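Local coordinates for nucleosome assembly protein (Plasmodium falciparum, PDB 5X7V) that is a nuclear-associated protein that binds histones and, as a member of the nucleosome assembly protein family, probably acts as a histone chaperone in chromatin assembly, at residues L110-T115 with V124-I129; W155-W160 with P170-L175. All coordinates share one frame; numbering follows the deposited sequence.

Beyond the long N-terminal helix 2-45, the chain builds an antiparallel sheet in the order 76-82, 91-97, 109-116, 121-126. Interaction 1 closes its last hairpin, pairing residues 110-115 with 124-129 across the short turn that joins strands 109-116 and 121-126. Interaction 2 follows in series, without crossing or enclosing the first: residues 155-160, in the irregular chain after the sheet, are brought against 170-175 at the start of helix 172-180. The two contacts meet where Lys112 of the hairpin reaches Trp160, whose carbonyl oxygen probably accepts a hydrogen bond from its ammonium group. Strand 109-116 is thereby joined to the segment 155-160, and through it to the start of helix 172-180.

Interaction 1. Residues L110-T115 with V124-I129; sequences LVKHVT and VECTRI
An antiparallel hairpin contact at the edge of the NAP-domain sheet pairs Lys112 and His113 with Cys126 and Glu125, strand 121-126 being the outermost within this chain. His113 and Glu125 form a hydrogen-bonded pair, Lys112 and Cys126 a non-hydrogen-bonded one. At His113 the pairing is interrupted by a classic beta bulge: Val124 N (2.9 Å) and Glu125 N (3.1 Å) both donate to His113 O, from the same face of its carbonyl plane. Beside the bulge, Glu125 holds the imidazole. His113 ND1 donates to Glu125 OE2 (3.1 Å), which is met from above the carboxylate plane, with ring and carboxylate planes 52° apart. The extended Glu125 chain, its CG anti to the carbonyl carbon (chi1 -68°), carries the carboxylate to the ring edge.

Past the regular strand, Thr127 prolongs the pairing with its side chain. Its OG1 accepts a nearly straight bond from Val111 N (3.0 Å, 169°), while its own amide donates to Val111 O. The methyl CG2 of Thr127 turns instead to Leu110 CD2 (3.6 Å), which also packs on Ile129 CG1. On the face of Lys112 and Cys126, the extended lysine leads away, and its NZ is hydrogen-bonded to the carbonyl oxygens of Trp160 and Thr162. The ND1 bond would fix the imidazole's rotation, and the nearby carboxylate would probably favour a protonated ring.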
ATOM      1  N   LEU A 110      -1.259  16.528 -21.733  1.00 52.77           N
ATOM      2  CA  LEU A 110      -1.670  15.137 -21.793  1.00 50.83           C
ATOM      3  C   LEU A 110      -2.376  14.747 -20.495  1.00 59.31           C
ATOM      4  O   LEU A 110      -1.851  15.002 -19.410  1.00 56.29           O
ATOM      5  CB  LEU A 110      -0.464  14.241 -22.008  1.00 52.57           C
ATOM      6  CG  LEU A 110       0.443  14.618 -23.155  1.00 49.82           C
ATOM      7  CD1 LEU A 110       1.645  13.719 -23.149  1.00 49.82           C
ATOM      8  CD2 LEU A 110      -0.332  14.450 -24.414  1.00 52.71           C
ATOM      9  N   VAL A 111      -3.554  14.140 -20.585  1.00 53.97           N
ATOM     10  CA  VAL A 111      -4.208  13.657 -19.371  1.00 57.00           C
ATOM     11  C   VAL A 111      -4.496  12.168 -19.454  1.00 53.97           C
ATOM     12  O   VAL A 111      -4.737  11.619 -20.517  1.00 53.97           O
ATOM     13  CB  VAL A 111      -5.536  14.410 -19.062  1.00 53.97           C
ATOM     14  CG1 VAL A 111      -5.271  15.865 -18.724  1.00 67.54           C
ATOM     15  CG2 VAL A 111      -6.491  14.303 -20.235  1.00 68.68           C
ATOM     16  N   LYS A 112      -4.434  11.506 -18.316  1.00 58.07           N
ATOM     17  CA  LYS A 112      -4.962  10.158 -18.215  1.00 54.78           C
ATOM     18  C   LYS A 112      -5.692  10.006 -16.890  1.00 53.26           C
ATOM     19  O   LYS A 112      -5.105  10.159 -15.823  1.00 57.77           O
ATOM     20  CB  LYS A 112      -3.863   9.119 -18.351  1.00 52.96           C
ATOM     21  CG  LYS A 112      -4.391   7.725 -18.488  1.00 51.61           C
ATOM     22  CD  LYS A 112      -3.248   6.761 -18.670  1.00 51.74           C
ATOM     23  CE  LYS A 112      -3.786   5.371 -18.907  1.00 54.35           C
ATOM     24  NZ  LYS A 112      -2.743   4.423 -19.340  1.00 53.33           N
ATOM     25  N   HIS A 113      -6.984   9.727 -16.986  1.00 52.61           N
ATOM     26  CA  HIS A 113      -7.873   9.621 -15.846  1.00 55.56           C
ATOM     27  C   HIS A 113      -8.258   8.146 -15.704  1.00 53.35           C
ATOM     28  O   HIS A 113      -8.700   7.512 -16.655  1.00 52.87           O
ATOM     29  CB  HIS A 113      -9.081  10.549 -16.055  1.00 54.39           C
ATOM     30  CG  HIS A 113     -10.105  10.498 -14.969  1.00 55.07           C
ATOM     31  ND1 HIS A 113     -11.209  11.325 -14.951  1.00 58.51           N
ATOM     32  CD2 HIS A 113     -10.207   9.709 -13.873  1.00 63.61           C
ATOM     33  CE1 HIS A 113     -11.943  11.050 -13.887  1.00 58.84           C
ATOM     34  NE2 HIS A 113     -11.358  10.070 -13.218  1.00 58.44           N
ATOM     35  N   VAL A 114      -8.073   7.610 -14.504  1.00 54.26           N
ATOM     36  CA  VAL A 114      -8.186   6.175 -14.250  1.00 57.00           C
ATOM     37  C   VAL A 114      -9.144   5.817 -13.111  1.00 55.85           C
ATOM     38  O   VAL A 114      -9.140   6.483 -12.069  1.00 60.43           O
ATOM     39  CB  VAL A 114      -6.789   5.605 -13.920  1.00 62.81           C
ATOM     40  CG1 VAL A 114      -6.872   4.155 -13.524  1.00 54.62           C
ATOM     41  CG2 VAL A 114      -5.850   5.823 -15.094  1.00 55.75           C
ATOM     42  N   THR A 115      -9.950   4.769 -13.287  1.00 53.97           N
ATOM     43  CA  THR A 115     -10.686   4.221 -12.149  1.00 57.77           C
ATOM     44  C   THR A 115     -10.383   2.756 -11.964  1.00 54.24           C
ATOM     45  O   THR A 115      -9.610   2.181 -12.717  1.00 54.68           O
ATOM     46  CB  THR A 115     -12.215   4.372 -12.285  1.00 62.76           C
ATOM     47  OG1 THR A 115     -12.675   3.628 -13.418  1.00 67.54           O
ATOM     48  CG2 THR A 115     -12.593   5.836 -12.440  1.00 67.54           C
ATOM     49  N   VAL A 124     -10.692   5.902 -18.004  1.00 59.17           N
ATOM     50  CA  VAL A 124     -11.855   6.738 -18.287  1.00 58.38           C
ATOM     51  C   VAL A 124     -11.525   7.847 -19.295  1.00 62.50           C
ATOM     52  O   VAL A 124     -12.344   8.191 -20.148  1.00 55.32           O
ATOM     53  CB  VAL A 124     -12.382   7.371 -16.975  1.00 55.52           C
ATOM     54  CG1 VAL A 124     -13.505   8.359 -17.239  1.00 56.83           C
ATOM     55  CG2 VAL A 124     -12.811   6.285 -16.038  1.00 57.76           C
ATOM     56  N   GLU A 125     -10.328   8.412 -19.188  1.00 53.18           N
ATOM     57  CA  GLU A 125      -9.906   9.448 -20.119  1.00 55.88           C
ATOM     58  C   GLU A 125      -8.474   9.222 -20.585  1.00 55.20           C
ATOM     59  O   GLU A 125      -7.650   8.696 -19.838  1.00 53.81           O
ATOM     60  CB  GLU A 125     -10.050  10.834 -19.472  1.00 68.03           C
ATOM     61  CG  GLU A 125     -11.535  11.247 -19.237  1.00 82.43           C
ATOM     62  CD  GLU A 125     -11.718  12.617 -18.563  1.00 94.11           C
ATOM     63  OE1 GLU A 125     -11.217  13.625 -19.117  1.00101.67           O
ATOM     64  OE2 GLU A 125     -12.386  12.682 -17.499  1.00 95.10           O
ATOM     65  N   CYS A 126      -8.177   9.587 -21.829  1.00 59.20           N
ATOM     66  CA  CYS A 126      -6.778   9.602 -22.268  1.00 56.62           C
ATOM     67  C   CYS A 126      -6.491  10.415 -23.518  1.00 52.02           C
ATOM     68  O   CYS A 126      -7.136  10.256 -24.537  1.00 67.23           O
ATOM     69  CB  CYS A 126      -6.271   8.196 -22.500  1.00 53.19           C
ATOM     70  SG  CYS A 126      -4.521   8.248 -22.398  1.00 52.01           S
ATOM     71  N   THR A 127      -5.498  11.279 -23.436  1.00 51.96           N
ATOM     72  CA  THR A 127      -5.156  12.107 -24.568  1.00 53.68           C
ATOM     73  C   THR A 127      -4.511  11.287 -25.674  1.00 53.26           C
ATOM     74  O   THR A 127      -3.588  10.527 -25.435  1.00 53.12           O
ATOM     75  CB  THR A 127      -4.218  13.258 -24.156  1.00 53.20           C
ATOM     76  OG1 THR A 127      -4.913  14.162 -23.279  1.00 52.53           O
ATOM     77  CG2 THR A 127      -3.736  14.016 -25.386  1.00 54.03           C
ATOM     78  N   ARG A 128      -4.918  11.571 -26.897  1.00 57.11           N
ATOM     79  CA  ARG A 128      -4.332  10.946 -28.052  1.00 59.15           C
ATOM     80  C   ARG A 128      -3.205  11.864 -28.451  1.00 53.22           C
ATOM     81  O   ARG A 128      -3.435  12.992 -28.823  1.00 51.88           O
ATOM     82  CB  ARG A 128      -5.348  10.888 -29.175  1.00 57.84           C
ATOM     83  CG  ARG A 128      -5.450   9.562 -29.896  1.00 62.52           C
ATOM     84  CD  ARG A 128      -6.803   9.405 -30.559  1.00 69.56           C
ATOM     85  NE  ARG A 128      -7.421   8.130 -30.221  1.00 75.56           N
ATOM     86  N   ILE A 129      -1.980  11.399 -28.315  1.00 51.82           N
ATOM     87  CA  ILE A 129      -0.836  12.172 -28.708  1.00 49.82           C
ATOM     88  C   ILE A 129      -0.718  12.106 -30.215  1.00 53.64           C
ATOM     89  O   ILE A 129      -0.786  11.031 -30.825  1.00 53.58           O
ATOM     90  CB  ILE A 129       0.444  11.646 -28.054  1.00 52.90           C
ATOM     91  CG1 ILE A 129       0.269  11.530 -26.550  1.00 49.82           C
ATOM     92  CG2 ILE A 129       1.612  12.557 -28.360  1.00 54.68           C
ATOM     93  CD1 ILE A 129       1.263  10.630 -25.938  1.00 49.82           C
TER

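Interaction 2. Residues W155-W160 with P170-L175; sequences WSIFEW and PDVGEL
The 3-10 segment 157-160 lies against the N-terminal turn of helix 172-180, with the CA atoms of Trp160 and Val172 6.6 Å apart and no hydrogen bond between the two segments. Val172 is the centre of the contact, set among three side chains. Its CB sits over one face of the Trp160 indole, a CH-pi contact 3.9 Å from the centroid of the five-membered ring. Its CG2 methyl meets Trp155 at the ring edge, in plane, 3.5 Å from CH2, and also touches Ile157 CG1 (3.8 Å).

Pro170 comes from the opposite direction to Trp155 and lies over a face of that indole: its CD is 4.0 Å from the centroid of the six-membered ring, 13° off the normal, and its CB and CG pack on CZ2. With CG placed between the backbone N and the carbonyl carbon (chi1 62°), Trp155 extends its benzo end to both Pro170 and Val172.

Trp160 covers the beginning of the helix. The backbone N of Gly173 lies over the same indole face as Val172 CB, and Gly173 CA comes 3.3 Å from Trp160 CZ2. Asp171, the N-cap residue, turns OD1 back to Glu174 N in a weak capping bond; the same oxygen is 3.5 Å from Trp160 NE1, an oblique approach with ring and carboxylate planes 44° apart.

On the indole face opposite Val172, Lys112 of the sheet makes a cation-pi contact; Ile93 of strand 91-97 also touches Trp160. The contact packs the chain following the sheet against the N terminus of helix 172-180, within the NAP family domain. Cohesion between the segments is therefore apolar and CH-pi in character, while Asp171 contributes a weak capping bond to the first helical turn within its own segment.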
ATOM      1  N   TRP A 155      11.391   0.490 -23.834  1.00 59.77           N
ATOM      2  CA  TRP A 155      10.049   0.903 -24.237  1.00 56.04           C
ATOM      3  C   TRP A 155      10.014   2.409 -24.159  1.00 59.17           C
ATOM      4  O   TRP A 155      10.975   3.013 -23.665  1.00 64.19           O
ATOM      5  CB  TRP A 155       8.999   0.311 -23.307  1.00 64.54           C
ATOM      6  CG  TRP A 155       9.190   0.793 -21.886  1.00 63.95           C
ATOM      7  CD1 TRP A 155      10.320   0.667 -21.125  1.00 64.51           C
ATOM      8  CD2 TRP A 155       8.239   1.487 -21.073  1.00 61.90           C
ATOM      9  NE1 TRP A 155      10.127   1.229 -19.892  1.00 67.50           N
ATOM     10  CE2 TRP A 155       8.856   1.741 -19.831  1.00 59.23           C
ATOM     11  CE3 TRP A 155       6.924   1.919 -21.272  1.00 60.47           C
ATOM     12  CZ2 TRP A 155       8.213   2.407 -18.794  1.00 59.82           C
ATOM     13  CZ3 TRP A 155       6.275   2.573 -20.237  1.00 59.65           C
ATOM     14  CH2 TRP A 155       6.924   2.815 -19.012  1.00 60.53           C
ATOM     15  N   SER A 156       8.917   3.021 -24.596  1.00 54.56           N
ATOM     16  CA  SER A 156       8.754   4.473 -24.435  1.00 53.86           C
ATOM     17  C   SER A 156       7.711   4.830 -23.372  1.00 55.48           C
ATOM     18  O   SER A 156       6.570   4.381 -23.430  1.00 56.36           O
ATOM     19  CB  SER A 156       8.365   5.108 -25.761  1.00 58.20           C
ATOM     20  OG  SER A 156       8.093   6.484 -25.621  1.00 54.63           O
ATOM     21  N   ILE A 157       8.103   5.646 -22.399  1.00 55.02           N
ATOM     22  CA  ILE A 157       7.191   6.097 -21.348  1.00 54.36           C
ATOM     23  C   ILE A 157       5.867   6.632 -21.895  1.00 53.36           C
ATOM     24  O   ILE A 157       4.831   6.487 -21.265  1.00 54.41           O
ATOM     25  CB  ILE A 157       7.848   7.187 -20.477  1.00 53.80           C
ATOM     26  CG1 ILE A 157       7.066   7.388 -19.180  1.00 56.23           C
ATOM     27  CG2 ILE A 157       8.003   8.489 -21.248  1.00 49.82           C
ATOM     28  CD1 ILE A 157       7.880   8.034 -18.064  1.00 53.53           C
ATOM     29  N   PHE A 158       5.897   7.215 -23.083  1.00 53.05           N
ATOM     30  CA  PHE A 158       4.711   7.776 -23.684  1.00 49.82           C
ATOM     31  C   PHE A 158       3.793   6.703 -24.221  1.00 52.81           C
ATOM     32  O   PHE A 158       2.690   7.016 -24.658  1.00 54.03           O
ATOM     33  CB  PHE A 158       5.077   8.735 -24.795  1.00 51.28           C
ATOM     34  CG  PHE A 158       5.766   9.954 -24.313  1.00 49.82           C
ATOM     35  CD1 PHE A 158       5.053  10.942 -23.672  1.00 53.45           C
ATOM     36  CD2 PHE A 158       7.128  10.121 -24.498  1.00 55.12           C
ATOM     37  CE1 PHE A 158       5.671  12.060 -23.209  1.00 49.82           C
ATOM     38  CE2 PHE A 158       7.750  11.242 -24.048  1.00 49.82           C
ATOM     39  CZ  PHE A 158       7.009  12.217 -23.396  1.00 54.90           C
ATOM     40  N   GLU A 159       4.230   5.444 -24.178  1.00 53.30           N
ATOM     41  CA  GLU A 159       3.330   4.317 -24.443  1.00 54.62           C
ATOM     42  C   GLU A 159       2.304   4.138 -23.331  1.00 53.30           C
ATOM     43  O   GLU A 159       1.351   3.369 -23.472  1.00 54.76           O
ATOM     44  CB  GLU A 159       4.101   3.011 -24.610  1.00 53.83           C
ATOM     45  CG  GLU A 159       5.023   2.997 -25.789  1.00 53.97           C
ATOM     46  CD  GLU A 159       5.521   1.613 -26.080  1.00 63.60           C
ATOM     47  OE1 GLU A 159       4.658   0.748 -26.375  1.00 74.95           O
ATOM     48  OE2 GLU A 159       6.755   1.389 -26.005  1.00 62.41           O
ATOM     49  N   TRP A 160       2.521   4.834 -22.217  1.00 57.73           N
ATOM     50  CA  TRP A 160       1.615   4.767 -21.091  1.00 54.75           C
ATOM     51  C   TRP A 160       0.303   5.492 -21.390  1.00 52.93           C
ATOM     52  O   TRP A 160      -0.710   5.245 -20.736  1.00 53.93           O
ATOM     53  CB  TRP A 160       2.272   5.338 -19.834  1.00 55.07           C
ATOM     54  CG  TRP A 160       1.336   5.266 -18.667  1.00 55.30           C
ATOM     55  CD1 TRP A 160       0.863   4.135 -18.071  1.00 53.27           C
ATOM     56  CD2 TRP A 160       0.734   6.362 -17.979  1.00 53.65           C
ATOM     57  NE1 TRP A 160       0.008   4.457 -17.054  1.00 54.22           N
ATOM     58  CE2 TRP A 160      -0.090   5.820 -16.976  1.00 56.71           C
ATOM     59  CE3 TRP A 160       0.816   7.748 -18.109  1.00 54.84           C
ATOM     60  CZ2 TRP A 160      -0.838   6.619 -16.114  1.00 55.76           C
ATOM     61  CZ3 TRP A 160       0.075   8.540 -17.241  1.00 57.18           C
ATOM     62  CH2 TRP A 160      -0.736   7.972 -16.259  1.00 54.32           C
ATOM     63  N   PRO A 170       5.455  -1.181 -17.455  1.00 60.91           N
ATOM     64  CA  PRO A 170       5.400  -0.369 -16.231  1.00 63.02           C
ATOM     65  C   PRO A 170       4.223   0.602 -16.125  1.00 56.04           C
ATOM     66  O   PRO A 170       4.027   1.468 -16.969  1.00 54.11           O
ATOM     67  CB  PRO A 170       6.721   0.404 -16.280  1.00 56.18           C
ATOM     68  CG  PRO A 170       7.643  -0.513 -16.957  1.00 56.80           C
ATOM     69  CD  PRO A 170       6.824  -1.221 -18.003  1.00 63.50           C
ATOM     70  N   ASP A 171       3.447   0.431 -15.062  1.00 58.29           N
ATOM     71  CA  ASP A 171       2.387   1.363 -14.712  1.00 59.13           C
ATOM     72  C   ASP A 171       2.959   2.701 -14.214  1.00 55.54           C
ATOM     73  O   ASP A 171       3.195   2.880 -13.011  1.00 53.55           O
ATOM     74  CB  ASP A 171       1.493   0.742 -13.645  1.00 61.31           C
ATOM     75  CG  ASP A 171       0.108   1.334 -13.640  1.00 66.95           C
ATOM     76  OD1 ASP A 171      -0.047   2.473 -14.143  1.00 61.74           O
ATOM     77  OD2 ASP A 171      -0.822   0.648 -13.146  1.00 72.99           O
ATOM     78  N   VAL A 172       3.190   3.621 -15.154  1.00 57.12           N
ATOM     79  CA  VAL A 172       3.779   4.933 -14.863  1.00 57.94           C
ATOM     80  C   VAL A 172       2.859   5.699 -13.930  1.00 54.10           C
ATOM     81  O   VAL A 172       3.312   6.431 -13.052  1.00 54.10           O
ATOM     82  CB  VAL A 172       4.039   5.764 -16.152  1.00 54.10           C
ATOM     83  CG1 VAL A 172       4.574   7.142 -15.808  1.00 69.97           C
ATOM     84  CG2 VAL A 172       5.010   5.044 -17.057  1.00 69.97           C
ATOM     85  N   GLY A 173       1.561   5.491 -14.116  1.00 53.86           N
ATOM     86  CA  GLY A 173       0.559   6.016 -13.209  1.00 54.91           C
ATOM     87  C   GLY A 173       0.749   5.583 -11.773  1.00 55.06           C
ATOM     88  O   GLY A 173       0.810   6.418 -10.876  1.00 57.55           O
ATOM     89  N   GLU A 174       0.866   4.279 -11.550  1.00 55.35           N
ATOM     90  CA  GLU A 174       0.918   3.759 -10.194  1.00 60.15           C
ATOM     91  C   GLU A 174       2.225   4.073  -9.530  1.00 58.25           C
ATOM     92  O   GLU A 174       2.245   4.390  -8.356  1.00 58.72           O
ATOM     93  CB  GLU A 174       0.686   2.257 -10.173  1.00 57.95           C
ATOM     94  CG  GLU A 174      -0.778   1.890 -10.235  1.00 67.88           C
ATOM     95  CD  GLU A 174      -1.608   2.544  -9.143  1.00 62.94           C
ATOM     96  OE1 GLU A 174      -1.347   2.243  -7.958  1.00 63.82           O
ATOM     97  OE2 GLU A 174      -2.510   3.353  -9.472  1.00 54.42           O
ATOM     98  N   LEU A 175       3.320   3.971 -10.272  1.00 61.87           N
ATOM     99  CA  LEU A 175       4.621   4.305  -9.717  1.00 56.25           C
ATOM    100  C   LEU A 175       4.627   5.767  -9.302  1.00 54.89           C
ATOM    101  O   LEU A 175       5.173   6.106  -8.264  1.00 55.01           O
ATOM    102  CB  LEU A 175       5.750   4.051 -10.716  1.00 56.57           C
ATOM    103  CG  LEU A 175       5.906   2.723 -11.449  1.00 56.15           C
ATOM    104  CD1 LEU A 175       6.938   2.933 -12.525  1.00 61.48           C
ATOM    105  CD2 LEU A 175       6.306   1.567 -10.536  1.00 56.49           C
TER